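Side-chain contacts in uncharacterized protein (Enterococcus faecalis, PDB 3CLQ), which is of unknown function but belongs to the AllG family, named after an oxamate carbamoyltransferase subunit, and so may have a related role: residues Thr44-Ala49 against Gly64-Ala69; Ser94-His99 against Gly107-Asn112; Asp175-Leu180 against Glu311-Gly316; Ser181-Leu184 against Glu189-Asn192; Pro207-Thr212 against Lys220-Phe225. All coordinates share one frame; numbering follows the deposited sequence.

Contact 1. Residues Thr44-Ala49 against Gly64-Ala69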
# COMPACT_ATOMS: atom_id res chain seq x y z
N THR B 44 34.78 -19.53 5.82
CA THR B 44 34.73 -20.50 4.74
C THR B 44 33.38 -21.22 4.77
O THR B 44 33.28 -22.39 4.38
CB THR B 44 35.91 -21.51 4.83
OG1 THR B 44 35.72 -22.38 5.95
CG2 THR B 44 37.23 -20.77 5.00
N THR B 45 32.35 -20.53 5.23
CA THR B 45 31.05 -21.15 5.39
C THR B 45 30.10 -20.45 4.45
O THR B 45 30.03 -19.23 4.47
CB THR B 45 30.51 -20.92 6.81
OG1 THR B 45 30.93 -21.97 7.67
CG2 THR B 45 29.01 -20.90 6.81
N ILE B 46 29.38 -21.19 3.61
CA ILE B 46 28.33 -20.51 2.86
C ILE B 46 26.98 -21.22 2.85
O ILE B 46 26.91 -22.45 2.79
CB ILE B 46 28.78 -19.97 1.47
CG1 ILE B 46 28.61 -20.99 0.38
CG2 ILE B 46 30.21 -19.45 1.49
CD1 ILE B 46 29.17 -20.47 -0.90
N LEU B 47 25.93 -20.40 2.97
CA LEU B 47 24.57 -20.86 3.18
C LEU B 47 23.77 -20.78 1.90
O LEU B 47 24.00 -19.91 1.07
CB LEU B 47 23.87 -20.00 4.24
CG LEU B 47 24.76 -19.62 5.42
CD1 LEU B 47 23.97 -19.02 6.55
CD2 LEU B 47 25.54 -20.85 5.90
N HIS B 48 22.80 -21.68 1.79
CA HIS B 48 21.94 -21.79 0.62
C HIS B 48 20.50 -22.01 1.10
O HIS B 48 20.28 -22.29 2.27
CB HIS B 48 22.40 -23.01 -0.20
CG HIS B 48 22.42 -24.28 0.59
ND1 HIS B 48 21.31 -25.09 0.72
CD2 HIS B 48 23.40 -24.88 1.30
CE1 HIS B 48 21.62 -26.14 1.48
NE2 HIS B 48 22.88 -26.03 1.84
N ALA B 49 19.53 -21.92 0.19
CA ALA B 49 18.15 -22.26 0.52
C ALA B 49 17.87 -23.78 0.57
O ALA B 49 18.69 -24.57 0.11
CB ALA B 49 17.19 -21.57 -0.45
N GLY B 64 25.84 -21.62 -9.78
CA GLY B 64 26.23 -20.28 -10.19
C GLY B 64 26.25 -19.33 -9.01
O GLY B 64 27.05 -18.41 -8.94
N ALA B 65 25.35 -19.56 -8.06
CA ALA B 65 25.28 -18.72 -6.87
C ALA B 65 26.51 -18.90 -5.99
O ALA B 65 27.20 -17.94 -5.68
CB ALA B 65 24.03 -19.01 -6.10
N VAL B 66 26.83 -20.12 -5.58
CA VAL B 66 28.02 -20.27 -4.74
C VAL B 66 29.26 -19.71 -5.44
O VAL B 66 30.21 -19.27 -4.78
CB VAL B 66 28.28 -21.74 -4.30
CG1 VAL B 66 26.98 -22.38 -3.80
CG2 VAL B 66 28.85 -22.52 -5.43
N GLN B 67 29.25 -19.69 -6.76
CA GLN B 67 30.42 -19.25 -7.52
C GLN B 67 30.59 -17.75 -7.49
O GLN B 67 31.70 -17.24 -7.31
CB GLN B 67 30.34 -19.74 -8.97
CG GLN B 67 30.88 -21.16 -9.15
CD GLN B 67 30.36 -21.81 -10.40
OE1 GLN B 67 30.08 -21.13 -11.40
NE2 GLN B 67 30.20 -23.13 -10.36
N GLY B 68 29.47 -17.04 -7.69
CA GLY B 68 29.49 -15.59 -7.67
C GLY B 68 29.89 -15.20 -6.27
O GLY B 68 30.72 -14.32 -6.07
N ALA B 69 29.31 -15.91 -5.31
CA ALA B 69 29.54 -15.61 -3.91
C ALA B 69 31.02 -15.74 -3.60
O ALA B 69 31.63 -14.83 -3.04
CB ALA B 69 28.75 -16.57 -3.03
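Ile46 and Val66 mark the place where the first strand of a beta-alpha-beta crossover lies over its helix: strand 45-48 leads into helix 60-73, and the chain returns, through helix 79-87, to strand 92-95, the parallel neighbour of 45-48. The contact is purely apolar and nearly all of it falls on one methyl. Ile46 CD1 comes to 3.7 Å from Val66 CB, and it is also close to the helix backbone, 4.0 Å from Val66 CA. A turn further along the helix, Ala69 CB lies 4.5 Å from the same CD1. Ile46 holds CG1 between its backbone N and carbonyl carbon (chi1 89°) and runs straight on from there, which carries CD1 down to the helix while CG2 stays beside the strand. The isoleucine and valine side chains cross at roughly a right angle; CD1 is nearest CB and CA of Val66, with CG1 only slightly farther off. Phe93 of the neighbouring strand touches both residues and shares this buried layer. Two residues on from Ile46, His48 ND1 donates to Ala49 O at 2.7 Å, reaching that oxygen from above its carbonyl plane.

Contact 2. Residues Ser94-His99 against Gly107-Asn112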
# COMPACT_ATOMS: atom_id res chain seq x y z
N SER B 94 25.85 -25.31 4.36
CA SER B 94 24.71 -25.71 5.15
C SER B 94 23.59 -24.74 4.95
O SER B 94 23.83 -23.58 4.59
CB SER B 94 25.09 -25.92 6.62
OG SER B 94 25.44 -24.71 7.26
N PRO B 95 22.35 -25.22 5.15
CA PRO B 95 21.12 -24.44 4.94
C PRO B 95 20.99 -23.23 5.85
O PRO B 95 21.40 -23.26 7.02
CB PRO B 95 20.01 -25.45 5.26
CG PRO B 95 20.64 -26.80 5.14
CD PRO B 95 22.07 -26.60 5.57
N CYS B 96 20.38 -22.17 5.33
CA CYS B 96 20.00 -21.05 6.13
C CYS B 96 19.21 -21.51 7.33
O CYS B 96 19.36 -20.96 8.44
CB CYS B 96 19.13 -20.11 5.33
SG CYS B 96 19.98 -19.40 3.95
N HIS B 97 18.35 -22.49 7.13
CA HIS B 97 17.46 -22.85 8.20
C HIS B 97 18.18 -23.33 9.43
O HIS B 97 17.68 -23.16 10.54
CB HIS B 97 16.40 -23.81 7.76
CG HIS B 97 15.11 -23.14 7.47
ND1 HIS B 97 14.72 -22.78 6.20
CD2 HIS B 97 14.14 -22.68 8.31
CE1 HIS B 97 13.55 -22.17 6.26
NE2 HIS B 97 13.18 -22.09 7.53
N GLU B 98 19.37 -23.88 9.24
CA GLU B 98 20.12 -24.44 10.35
C GLU B 98 21.01 -23.41 11.03
O GLU B 98 21.75 -23.74 11.95
CB GLU B 98 20.93 -25.61 9.87
CG GLU B 98 20.08 -26.77 9.45
CD GLU B 98 20.91 -27.99 9.21
OE1 GLU B 98 20.36 -28.96 8.66
OE2 GLU B 98 22.12 -27.96 9.55
N HIS B 99 20.90 -22.16 10.57
CA HIS B 99 21.56 -21.04 11.23
C HIS B 99 20.56 -19.93 11.49
O HIS B 99 20.89 -18.75 11.47
CB HIS B 99 22.70 -20.51 10.37
CG HIS B 99 23.81 -21.49 10.21
ND1 HIS B 99 24.92 -21.49 11.04
CD2 HIS B 99 23.99 -22.52 9.35
CE1 HIS B 99 25.74 -22.46 10.67
NE2 HIS B 99 25.20 -23.10 9.65
N GLY B 107 19.28 -18.42 -2.35
CA GLY B 107 19.39 -18.18 -0.92
C GLY B 107 20.82 -18.08 -0.43
O GLY B 107 21.08 -17.99 0.78
N VAL B 108 21.76 -18.08 -1.37
CA VAL B 108 23.16 -18.13 -0.99
C VAL B 108 23.49 -16.92 -0.15
O VAL B 108 23.04 -15.82 -0.44
CB VAL B 108 24.10 -18.18 -2.19
CG1 VAL B 108 25.53 -18.15 -1.72
CG2 VAL B 108 23.84 -19.44 -2.96
N THR B 109 24.25 -17.15 0.91
CA THR B 109 24.55 -16.10 1.86
C THR B 109 25.93 -16.35 2.44
O THR B 109 26.16 -17.39 3.05
CB THR B 109 23.46 -16.07 2.95
OG1 THR B 109 22.20 -15.97 2.30
CG2 THR B 109 23.62 -14.91 3.88
N SER B 110 26.85 -15.42 2.20
CA SER B 110 28.23 -15.61 2.58
C SER B 110 28.63 -14.57 3.61
O SER B 110 28.01 -13.53 3.67
CB SER B 110 29.12 -15.49 1.35
OG SER B 110 29.38 -14.13 1.04
N PRO B 111 29.67 -14.85 4.40
CA PRO B 111 30.07 -14.04 5.55
C PRO B 111 29.97 -12.53 5.37
O PRO B 111 29.60 -11.83 6.33
CB PRO B 111 31.51 -14.44 5.76
CG PRO B 111 31.54 -15.86 5.35
CD PRO B 111 30.56 -16.01 4.23
N ASN B 112 30.29 -12.01 4.18
CA ASN B 112 30.31 -10.55 3.97
C ASN B 112 29.07 -9.90 3.34
O ASN B 112 29.06 -8.69 3.06
CB ASN B 112 31.57 -10.12 3.25
CG ASN B 112 32.79 -10.34 4.08
OD1 ASN B 112 32.97 -9.68 5.11
ND2 ASN B 112 33.62 -11.29 3.69
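Cys96 reaches toward Gly107 and Thr109 with a side chain only two atoms long. Its CB points toward Gly107-Asn112 but meets nothing there closely. With SG beside the backbone N and anti to the carbonyl carbon (chi1 -64°), the sulfur comes to 3.6 Å from Gly107 O, and Thr109 OG1 is next, at 4.4 Å. That carbonyl oxygen already has a partner of its own, since Thr109 OG1 donates to Gly107 O at 2.8 Å, from 42° above the carbonyl plane. The sulfur thus rests against a small folded loop whose carbonyl is tied down by the loop's own hydroxyl. Within 94-99, residues 96-98 form a 3-10 turn, in which His99 N bonds to Cys96 O. A side-chain link closes the same turn, as Ser94 OG lies in the plane of the His99 ring, 2.9 Å from NE2, in a hydrogen bond. Between the two segments runs strand 45-48, whose Leu47 and His48 bond through the backbone to Thr109 and Cys96. The contact lies just beyond the parallel pair 45-48 and 92-95, where the chain leaves the sheet through a 3-10 turn and a following loop segment comes back against it.

Contact 3. Residues Asp175-Leu180 against Glu311-Gly316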
# COMPACT_ATOMS: atom_id res chain seq x y z
N ASP B 175 8.54 -2.70 13.88
CA ASP B 175 7.64 -3.82 14.16
C ASP B 175 7.15 -4.47 12.89
O ASP B 175 6.40 -3.89 12.11
CB ASP B 175 6.46 -3.35 15.01
CG ASP B 175 5.47 -4.47 15.31
OD1 ASP B 175 5.63 -5.61 14.79
OD2 ASP B 175 4.53 -4.19 16.08
N LEU B 176 7.56 -5.70 12.67
CA LEU B 176 7.32 -6.30 11.40
C LEU B 176 5.92 -6.91 11.32
O LEU B 176 5.27 -6.85 10.28
CB LEU B 176 8.40 -7.32 11.15
CG LEU B 176 9.57 -6.96 10.23
CD1 LEU B 176 9.82 -5.47 10.03
CD2 LEU B 176 10.84 -7.69 10.69
N ARG B 177 5.43 -7.48 12.41
CA ARG B 177 4.10 -8.05 12.34
C ARG B 177 3.07 -6.97 12.13
O ARG B 177 2.09 -7.18 11.45
CB ARG B 177 3.76 -8.88 13.58
CG ARG B 177 2.52 -9.72 13.38
CD ARG B 177 2.10 -10.37 14.67
NE ARG B 177 1.61 -9.38 15.63
CZ ARG B 177 1.31 -9.65 16.90
NH1 ARG B 177 1.44 -10.88 17.38
NH2 ARG B 177 0.88 -8.69 17.68
N LEU B 178 3.29 -5.80 12.70
CA LEU B 178 2.40 -4.70 12.40
C LEU B 178 2.45 -4.34 10.91
O LEU B 178 1.42 -4.22 10.26
CB LEU B 178 2.73 -3.48 13.26
CG LEU B 178 1.87 -2.22 13.01
CD1 LEU B 178 0.39 -2.43 13.36
CD2 LEU B 178 2.45 -1.03 13.76
N MSE B 179 3.66 -4.18 10.37
CA MSE B 179 3.77 -3.70 9.00
C MSE B 179 3.18 -4.71 8.03
O MSE B 179 2.52 -4.38 7.06
CB MSE B 179 5.22 -3.37 8.66
CG MSE B 179 5.38 -2.57 7.39
SE MSE B 179 7.21 -1.86 7.16
CE MSE B 179 7.11 -0.32 8.38
N LEU B 180 3.38 -5.97 8.35
CA LEU B 180 2.86 -7.03 7.55
C LEU B 180 1.37 -7.01 7.69
O LEU B 180 0.66 -7.10 6.74
CB LEU B 180 3.44 -8.32 8.06
CG LEU B 180 2.98 -9.55 7.35
CD1 LEU B 180 4.10 -10.45 7.21
CD2 LEU B 180 1.92 -10.19 8.12
N GLU B 311 4.03 -19.08 3.36
CA GLU B 311 2.83 -19.85 3.50
C GLU B 311 2.86 -20.74 4.74
O GLU B 311 1.79 -21.09 5.27
CB GLU B 311 2.55 -20.66 2.25
CG GLU B 311 3.64 -20.49 1.21
CD GLU B 311 3.20 -19.62 0.05
OE1 GLU B 311 2.00 -19.63 -0.27
OE2 GLU B 311 4.07 -18.95 -0.57
N THR B 312 4.06 -21.08 5.22
CA THR B 312 4.15 -21.85 6.48
C THR B 312 3.58 -21.02 7.62
O THR B 312 3.06 -21.59 8.56
CB THR B 312 5.59 -22.30 6.89
OG1 THR B 312 6.17 -23.11 5.88
CG2 THR B 312 5.54 -23.13 8.17
N TYR B 313 3.70 -19.69 7.51
CA TYR B 313 3.26 -18.72 8.50
C TYR B 313 1.77 -18.38 8.39
O TYR B 313 1.12 -18.05 9.38
CB TYR B 313 4.05 -17.41 8.35
CG TYR B 313 3.65 -16.32 9.35
CD1 TYR B 313 4.01 -16.39 10.69
CD2 TYR B 313 2.87 -15.25 8.95
CE1 TYR B 313 3.62 -15.41 11.59
CE2 TYR B 313 2.48 -14.26 9.83
CZ TYR B 313 2.86 -14.34 11.15
OH TYR B 313 2.48 -13.34 12.02
N GLY B 314 1.26 -18.40 7.18
CA GLY B 314 -0.15 -18.16 6.92
C GLY B 314 -0.29 -17.12 5.84
O GLY B 314 -1.39 -16.74 5.47
N VAL B 315 0.83 -16.66 5.31
CA VAL B 315 0.73 -15.66 4.30
C VAL B 315 1.18 -16.17 2.90
O VAL B 315 1.21 -17.39 2.67
CB VAL B 315 1.32 -14.33 4.84
CG1 VAL B 315 2.74 -14.10 4.40
CG2 VAL B 315 0.43 -13.23 4.46
N GLY B 316 1.47 -15.31 1.93
CA GLY B 316 1.75 -15.81 0.57
C GLY B 316 0.53 -16.44 -0.10
O GLY B 316 -0.54 -15.85 -0.16
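Tyr313 reaches across to Leu180 and Arg177 of helix 176-183, and its two neighbours differ sharply in character. The inner part is apolar and covers the most surface: Leu180 CD2 approaches the ring obliquely, 4.5 Å from Tyr313 CE2. Helix 234-247 packs on the tyrosine as well, through Ala241, Ala244 and Leu245, so the ring is buried although its spacing from Leu180 is generous. With CG anti to the backbone N (chi1 179°), Tyr313 extends straight out from the last turn of its helix, and Gly314, whose positive phi ends that helix, turns the chain away behind it. The closer approach is to Arg177, which is partly exposed. There Tyr313 OH sits 3.9 Å from Arg177 CG and 4.0 Å from Arg177 CD, meeting the aliphatic stem rather than the charged end. The two side chains cross at about a right angle. Arg177 bends at chi3 (68°), and its NH1 makes a weak hydrogen bond to Ile22 O. At the start of the same helix Asp175 is the N-cap: its OD1 accepts from Leu178 N at 3.1 Å with an almost straight bond, from well above the carboxylate plane. The helix amino end probably favours a charged carboxylate there, and Lys25 adds a long, weak ion pair. Across the contact itself, however, Leu180 meets the ring and the arginine methylenes meet the hydroxyl oxygen, so what joins the two segments is van der Waals packing rather than the arginine's charge.

Contact 4. Residues Ser181-Leu184 against Glu189-Asn192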
# COMPACT_ATOMS: atom_id res chain seq x y z
N SER B 181 0.90 -6.88 8.91
CA SER B 181 -0.49 -6.53 9.20
C SER B 181 -1.09 -5.59 8.16
O SER B 181 -2.13 -5.87 7.59
CB SER B 181 -0.54 -5.81 10.55
OG SER B 181 -1.52 -6.35 11.41
N GLN B 182 -0.42 -4.46 7.93
CA GLN B 182 -0.92 -3.37 7.09
C GLN B 182 -0.76 -3.67 5.60
O GLN B 182 -1.62 -3.31 4.79
CB GLN B 182 -0.17 -2.08 7.42
CG GLN B 182 -0.31 -1.66 8.86
CD GLN B 182 0.65 -0.58 9.23
OE1 GLN B 182 1.46 -0.20 8.41
NE2 GLN B 182 0.57 -0.07 10.47
N ALA B 183 0.35 -4.31 5.25
CA ALA B 183 0.55 -4.76 3.88
C ALA B 183 -0.65 -5.61 3.39
O ALA B 183 -1.18 -5.37 2.30
CB ALA B 183 1.87 -5.53 3.77
N LEU B 184 -1.07 -6.58 4.19
CA LEU B 184 -2.15 -7.48 3.79
C LEU B 184 -3.49 -6.75 3.68
O LEU B 184 -4.46 -7.29 3.17
CB LEU B 184 -2.27 -8.64 4.77
CG LEU B 184 -1.41 -9.89 4.53
CD1 LEU B 184 -2.15 -11.00 3.79
CD2 LEU B 184 -0.15 -9.51 3.77
N GLU B 189 0.54 -9.99 -0.43
CA GLU B 189 0.42 -11.28 0.22
C GLU B 189 1.79 -11.67 0.75
O GLU B 189 1.96 -12.75 1.32
CB GLU B 189 -0.16 -12.34 -0.71
CG GLU B 189 0.30 -12.25 -2.14
CD GLU B 189 1.77 -12.61 -2.31
OE1 GLU B 189 2.63 -11.77 -1.99
OE2 GLU B 189 2.07 -13.73 -2.78
N CYS B 190 2.75 -10.78 0.54
CA CYS B 190 4.10 -10.90 1.12
C CYS B 190 4.95 -12.07 0.64
O CYS B 190 5.86 -12.49 1.31
CB CYS B 190 4.04 -10.86 2.67
SG CYS B 190 3.43 -9.26 3.38
N HIS B 191 4.65 -12.58 -0.54
CA HIS B 191 5.51 -13.55 -1.20
C HIS B 191 5.77 -13.01 -2.62
O HIS B 191 6.87 -12.56 -2.92
CB HIS B 191 4.81 -14.91 -1.26
CG HIS B 191 5.69 -16.03 -1.69
ND1 HIS B 191 5.58 -17.30 -1.16
CD2 HIS B 191 6.68 -16.09 -2.61
CE1 HIS B 191 6.47 -18.10 -1.73
NE2 HIS B 191 7.15 -17.39 -2.62
N ASN B 192 4.73 -13.03 -3.46
CA ASN B 192 4.83 -12.61 -4.86
C ASN B 192 4.62 -11.11 -5.09
O ASN B 192 5.30 -10.51 -5.91
CB ASN B 192 3.83 -13.39 -5.68
CG ASN B 192 4.08 -14.89 -5.62
OD1 ASN B 192 5.06 -15.38 -6.20
ND2 ASN B 192 3.20 -15.63 -4.90
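Glu189, whose CA rests 4.0 Å from Leu184 CD2, carries the flat group that organises this turn. Its CB points away from Leu184, and the chain then curls (chi1 38°, chi2 69°) until the carboxylate faces the backbone just ahead. His191 N meets OE1 from above the carboxylate plane at 2.6 Å, while Asn192 N reaches OE2 on the syn side, close to the plane, at 2.8 Å. Asn192 ND2 also donates to OE2, nearly along its C-O axis, with the amide plane tilted from the bond. OE1 takes a further bond from Arg193 N, so both oxygens of this buried group are well supplied with N-H donors. Across the contact the touching is apolar. Cys190 SG lies 3.6 Å from Leu184 CD2 and 4.1 Å from Ala183 CB, sitting over the last turn of the helix. Cys190 has left-handed backbone angles (phi 66°), and its CB points toward that helix end. The loop carrying Glu189-Asn192 thus folds back on the end of helix 176-183 before helix 195-210 begins; Val315 and Ala319 pack on Leu184, and Asn384 O of strand 383-388 receives a bond from Asn192 ND2.

Contact 5. Residues Pro207-Thr212 against Lys220-Phe225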
# COMPACT_ATOMS: atom_id res chain seq x y z
N PRO B 207 13.79 8.44 7.60
CA PRO B 207 14.15 9.38 8.66
C PRO B 207 15.50 9.01 9.30
O PRO B 207 16.34 9.86 9.56
CB PRO B 207 13.02 9.22 9.69
CG PRO B 207 11.88 8.57 8.97
CD PRO B 207 12.41 7.90 7.74
N TYR B 208 15.69 7.72 9.53
CA TYR B 208 16.92 7.22 10.14
C TYR B 208 18.14 7.31 9.22
O TYR B 208 19.23 7.62 9.69
CB TYR B 208 16.71 5.78 10.64
CG TYR B 208 15.49 5.65 11.49
CD1 TYR B 208 15.23 6.55 12.51
CD2 TYR B 208 14.57 4.63 11.27
CE1 TYR B 208 14.09 6.45 13.28
CE2 TYR B 208 13.43 4.51 12.03
CZ TYR B 208 13.20 5.43 13.05
OH TYR B 208 12.07 5.30 13.82
N MSE B 209 17.96 7.04 7.94
CA MSE B 209 19.06 7.16 7.00
C MSE B 209 19.53 8.59 6.95
O MSE B 209 20.71 8.86 6.84
CB MSE B 209 18.66 6.72 5.59
CG MSE B 209 18.32 5.25 5.42
SE MSE B 209 17.48 4.96 3.67
CE MSE B 209 19.01 5.22 2.54
N VAL B 210 18.60 9.52 7.02
CA VAL B 210 19.00 10.90 6.93
C VAL B 210 19.86 11.35 8.14
O VAL B 210 20.61 12.31 8.04
CB VAL B 210 17.76 11.77 6.75
CG1 VAL B 210 18.07 13.22 6.99
CG2 VAL B 210 17.20 11.54 5.36
N GLN B 211 19.76 10.63 9.25
CA GLN B 211 20.47 11.00 10.47
C GLN B 211 21.91 10.48 10.46
O GLN B 211 22.67 10.61 11.43
CB GLN B 211 19.73 10.47 11.68
CG GLN B 211 18.65 11.40 12.17
CD GLN B 211 17.85 10.80 13.31
OE1 GLN B 211 16.78 10.25 13.09
NE2 GLN B 211 18.38 10.89 14.52
N THR B 212 22.27 9.93 9.32
CA THR B 212 23.47 9.15 9.16
C THR B 212 24.56 10.07 8.63
O THR B 212 24.29 11.23 8.30
CB THR B 212 23.16 8.02 8.20
OG1 THR B 212 23.63 6.79 8.74
CG2 THR B 212 23.74 8.28 6.83
N LYS B 220 21.23 9.70 -2.52
CA LYS B 220 20.57 9.77 -3.82
C LYS B 220 20.57 8.44 -4.57
O LYS B 220 19.51 7.95 -5.01
CB LYS B 220 21.14 10.90 -4.66
CG LYS B 220 20.20 11.33 -5.76
CD LYS B 220 20.72 10.83 -7.11
CE LYS B 220 21.26 11.96 -7.95
NZ LYS B 220 20.15 12.81 -8.43
N GLU B 221 21.74 7.82 -4.71
CA GLU B 221 21.78 6.55 -5.42
C GLU B 221 21.15 5.39 -4.63
O GLU B 221 20.58 4.45 -5.23
CB GLU B 221 23.18 6.23 -5.97
CG GLU B 221 24.10 5.45 -5.10
CD GLU B 221 25.39 5.07 -5.84
OE1 GLU B 221 26.44 5.75 -5.65
OE2 GLU B 221 25.34 4.10 -6.64
N VAL B 222 21.16 5.46 -3.31
CA VAL B 222 20.42 4.46 -2.54
C VAL B 222 18.88 4.54 -2.74
O VAL B 222 18.21 3.51 -2.74
CB VAL B 222 20.79 4.51 -1.06
CG1 VAL B 222 19.72 3.85 -0.24
CG2 VAL B 222 22.11 3.81 -0.83
N PHE B 223 18.32 5.73 -2.91
CA PHE B 223 16.90 5.79 -3.23
C PHE B 223 16.67 5.23 -4.62
O PHE B 223 15.67 4.56 -4.86
CB PHE B 223 16.37 7.22 -3.20
CG PHE B 223 16.46 7.87 -1.86
CD1 PHE B 223 15.93 7.26 -0.73
CD2 PHE B 223 17.07 9.12 -1.74
CE1 PHE B 223 16.01 7.86 0.51
CE2 PHE B 223 17.15 9.75 -0.50
CZ PHE B 223 16.63 9.12 0.63
N GLU B 224 17.58 5.54 -5.54
CA GLU B 224 17.44 5.05 -6.89
C GLU B 224 17.37 3.53 -6.84
O GLU B 224 16.55 2.92 -7.53
CB GLU B 224 18.65 5.46 -7.70
CG GLU B 224 18.39 5.83 -9.14
CD GLU B 224 19.42 6.88 -9.62
OE1 GLU B 224 19.02 8.08 -9.68
OE2 GLU B 224 20.61 6.53 -9.89
N PHE B 225 18.22 2.95 -6.01
CA PHE B 225 18.27 1.51 -5.81
C PHE B 225 16.99 0.95 -5.14
O PHE B 225 16.45 -0.09 -5.54
CB PHE B 225 19.52 1.19 -4.97
CG PHE B 225 19.69 -0.27 -4.64
CD1 PHE B 225 20.43 -1.11 -5.48
CD2 PHE B 225 19.15 -0.80 -3.48
CE1 PHE B 225 20.61 -2.47 -5.17
CE2 PHE B 225 19.32 -2.15 -3.18
CZ PHE B 225 20.05 -2.98 -4.02
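The CA atoms of Met209 and Val222 stand 10.0 Å apart, the closest pair of the two segments, where the end of helix 195-210 passes the middle of helix 216-226. Past Met209 the first helix tightens, with Thr212 N bonding to Met209 O. Met209, built as selenomethionine, is the side chain that spans the gap. Its CG lies anti to the carbonyl carbon, the chain then extends, and as modelled a bend at chi3 (71°) turns the terminal methyl toward Val222. The modelled separation of Met209 CE and Val222 CG1 is too short for two carbons, so the exact position of that methyl is doubtful. In its modelled place CE also lies about 4.5 Å from Phe223 CE1, approaching the ring obliquely. This is a helix-loop-helix connection, two successive helices joined by a short link, with Met209 also packed on Leu162 of helix 146-168. The second subunit also reaches this contact: Val210 packs on Phe223 of that subunit, and its carbonyl oxygen accepts from Arg216 NE of the same neighbour. Val222 itself points CB toward the first helix and holds CG1 anti to its backbone N (chi1 161°).

The contacts fall into two pairs and one outlier. Contacts 1 and 2 share the parallel sheet of strands 45-48 and 92-95, their centres 8 Å apart, and touch through backbone bonds such as Leu47 O to Thr109 N. Contacts 3 and 4, with centres 7 Å apart, both use helix 176-183, and Gly316 N bonds to Glu189 O. The two pairs lie on opposite sides of the chain's centre, contacts 1 and 3 being 27 Å apart between centres. Contact 5 stands alone, at least 24 Å from every other centre, at the subunit interface. No active site is established; the modelled approach of Glu311 in contact 3 to His191 in contact 4 is too short to rely on.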